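Local coordinates for regulatory protein SWI6 (Saccharomyces cerevisiae, PDB 2XFV) that acts as the shared regulatory subunit of the yeast cell-cycle transcription complexes SBF, with SWI4, and MBF, with MBP1, at residues L37-H41 with L63-I69. Residues are numbered along the deposited sequence; the frame is centred on the assembly and turned at random.
Sequences LQQYH and LLAHYGI
Leu37 to His41 and Leu63 to Tyr67 lie on two helices whose axes approach to 11.4 Å, with 57° between their directions, and the backbones come closest at Gln38 and Leu63, whose CA atoms are 7.1 Å apart. No hydrogen bond joins the two segments; the contact is made mostly by side chains. The Tyr67 ring reaches across between Leu37 and His41. Leu37 CD1 sits over one face of this ring, off towards the rim, in a CH-pi contact 4.0 Å from the ring centroid. His66 CD2 lies over the centre of the opposite face, and the ring is sandwiched between the two, which should restrict its turning. With chi1 at -70°, Tyr67 points its ring at helix 34-43, and its OH comes 3.3 Å from His41 CA and lies beside Tyr40 CD2. Replacing Tyr67 by an alanine is likely to take the aromatic face from Leu37 CD1 and open a gap beside Tyr40 and His41. The other Leu37 branch, CD2, meets Ile69 CD1 tip to tip at 3.8 Å. Leu63 CD2 packs against His41 CB, and Leu63 CD1 lies beside Gln38 CB. On the solvent side, where both histidines are exposed, the His41 ring turns its edge to the face of His66, a T-shaped pair with centroids 5.1 Å apart. Gly68, with positive phi, closes the helix in a Schellman motif, and the chain then turns inward to buried Ile69. The contact belongs to the Swi6 N-terminal domain. Helix 83-92 packs against it: Met92 touches Leu37, Tyr40 and Tyr67, and Leu89 touches Ile69, which lies just ahead of strand 72-73.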
loop_
_atom_site.group_PDB
_atom_site.type_symbol
_atom_site.label_atom_id
_atom_site.label_comp_id
_atom_site.label_asym_id
_atom_site.label_seq_id
_atom_site.Cartn_x
_atom_site.Cartn_y
_atom_site.Cartn_z
ATOM N N LEU A 37 -2.812 -11.654 11.607
ATOM C CA LEU A 37 -4.198 -11.370 11.230
ATOM C C LEU A 37 -5.173 -11.649 12.370
ATOM O O LEU A 37 -6.133 -10.895 12.579
ATOM C CB LEU A 37 -4.590 -12.167 9.973
ATOM C CG LEU A 37 -5.948 -11.837 9.335
ATOM C CD1 LEU A 37 -6.056 -10.351 8.962
ATOM C CD2 LEU A 37 -6.191 -12.719 8.095
ATOM N N GLN A 38 -4.946 -12.742 13.095
ATOM C CA GLN A 38 -5.776 -13.074 14.254
ATOM C C GLN A 38 -5.663 -12.011 15.355
ATOM O O GLN A 38 -6.673 -11.594 15.952
ATOM C CB GLN A 38 -5.401 -14.466 14.802
ATOM C CG GLN A 38 -6.234 -14.921 16.012
ATOM C CD GLN A 38 -7.695 -15.170 15.668
ATOM O OE1 GLN A 38 -8.599 -14.564 16.253
ATOM N NE2 GLN A 38 -7.936 -16.059 14.713
ATOM N N GLN A 39 -4.440 -11.565 15.633
ATOM C CA GLN A 39 -4.242 -10.533 16.649
ATOM C C GLN A 39 -4.899 -9.216 16.231
ATOM O O GLN A 39 -5.537 -8.541 17.040
ATOM C CB GLN A 39 -2.749 -10.325 16.943
ATOM C CG GLN A 39 -2.489 -9.409 18.132
ATOM C CD GLN A 39 -3.019 -9.986 19.433
ATOM O OE1 GLN A 39 -2.660 -11.095 19.822
ATOM N NE2 GLN A 39 -3.879 -9.233 20.111
ATOM N N TYR A 40 -4.735 -8.852 14.967
ATOM C CA TYR A 40 -5.380 -7.653 14.439
ATOM C C TYR A 40 -6.891 -7.729 14.645
ATOM O O TYR A 40 -7.519 -6.770 15.122
ATOM C CB TYR A 40 -5.062 -7.498 12.958
ATOM C CG TYR A 40 -5.656 -6.262 12.329
ATOM C CD1 TYR A 40 -5.146 -4.999 12.619
ATOM C CD2 TYR A 40 -6.721 -6.352 11.440
ATOM C CE1 TYR A 40 -5.681 -3.863 12.034
ATOM C CE2 TYR A 40 -7.267 -5.213 10.855
ATOM C CZ TYR A 40 -6.736 -3.974 11.156
ATOM O OH TYR A 40 -7.265 -2.836 10.586
ATOM N N HIS A 41 -7.476 -8.871 14.294
ATOM C CA HIS A 41 -8.902 -9.088 14.526
ATOM C C HIS A 41 -9.280 -8.921 16.001
ATOM O O HIS A 41 -10.290 -8.286 16.329
ATOM C CB HIS A 41 -9.326 -10.475 14.032
ATOM C CG HIS A 41 -10.785 -10.759 14.216
ATOM N ND1 HIS A 41 -11.300 -11.291 15.378
ATOM C CD2 HIS A 41 -11.841 -10.563 13.392
ATOM C CE1 HIS A 41 -12.610 -11.417 15.259
ATOM N NE2 HIS A 41 -12.964 -10.984 14.062
ATOM N N LEU A 63 -11.387 -16.220 9.972
ATOM C CA LEU A 63 -10.651 -15.070 9.449
ATOM C C LEU A 63 -10.850 -14.917 7.936
ATOM O O LEU A 63 -11.045 -13.809 7.438
ATOM C CB LEU A 63 -9.157 -15.198 9.777
ATOM C CG LEU A 63 -8.770 -15.140 11.260
ATOM C CD1 LEU A 63 -7.307 -15.511 11.425
ATOM C CD2 LEU A 63 -9.040 -13.751 11.861
ATOM N N LEU A 64 -10.794 -16.031 7.211
ATOM C CA LEU A 64 -11.000 -16.000 5.764
ATOM C C LEU A 64 -12.403 -15.500 5.448
ATOM O O LEU A 64 -12.601 -14.716 4.513
ATOM C CB LEU A 64 -10.788 -17.386 5.141
ATOM C CG LEU A 64 -9.360 -17.961 5.193
ATOM C CD1 LEU A 64 -9.288 -19.375 4.557
ATOM C CD2 LEU A 64 -8.374 -17.033 4.502
ATOM N N ALA A 65 -13.381 -15.971 6.218
ATOM C CA ALA A 65 -14.766 -15.539 6.014
ATOM C C ALA A 65 -14.944 -14.043 6.322
ATOM O O ALA A 65 -15.506 -13.279 5.514
ATOM C CB ALA A 65 -15.723 -16.387 6.865
ATOM N N HIS A 66 -14.463 -13.622 7.485
ATOM C CA HIS A 66 -14.661 -12.237 7.932
ATOM C C HIS A 66 -13.979 -11.211 7.015
ATOM O O HIS A 66 -14.564 -10.174 6.671
ATOM C CB HIS A 66 -14.165 -12.065 9.371
ATOM C CG HIS A 66 -14.283 -10.663 9.884
ATOM N ND1 HIS A 66 -15.488 -10.109 10.265
ATOM C CD2 HIS A 66 -13.350 -9.699 10.067
ATOM C CE1 HIS A 66 -15.290 -8.866 10.668
ATOM N NE2 HIS A 66 -14.002 -8.592 10.556
ATOM N N TYR A 67 -12.742 -11.501 6.620
ATOM C CA TYR A 67 -11.965 -10.569 5.799
ATOM C C TYR A 67 -12.173 -10.774 4.299
ATOM O O TYR A 67 -11.576 -10.072 3.484
ATOM C CB TYR A 67 -10.472 -10.632 6.155
ATOM C CG TYR A 67 -10.188 -10.055 7.530
ATOM C CD1 TYR A 67 -10.250 -8.682 7.750
ATOM C CD2 TYR A 67 -9.909 -10.885 8.614
ATOM C CE1 TYR A 67 -10.017 -8.143 9.004
ATOM C CE2 TYR A 67 -9.667 -10.355 9.885
ATOM C CZ TYR A 67 -9.728 -8.980 10.068
ATOM O OH TYR A 67 -9.504 -8.433 11.312
ATOM N N GLY A 68 -13.030 -11.728 3.943
ATOM C CA GLY A 68 -13.360 -11.973 2.546
ATOM C C GLY A 68 -12.146 -12.339 1.714
ATOM O O GLY A 68 -11.949 -11.839 0.602
ATOM N N ILE A 69 -11.316 -13.220 2.257
ATOM C CA ILE A 69 -10.095 -13.624 1.582
ATOM C C ILE A 69 -10.311 -14.932 0.813
ATOM O O ILE A 69 -10.566 -15.973 1.418
ATOM C CB ILE A 69 -8.955 -13.850 2.608
ATOM C CG1 ILE A 69 -8.652 -12.546 3.365
ATOM C CG2 ILE A 69 -7.702 -14.428 1.913
ATOM C CD1 ILE A 69 -7.801 -12.745 4.619
#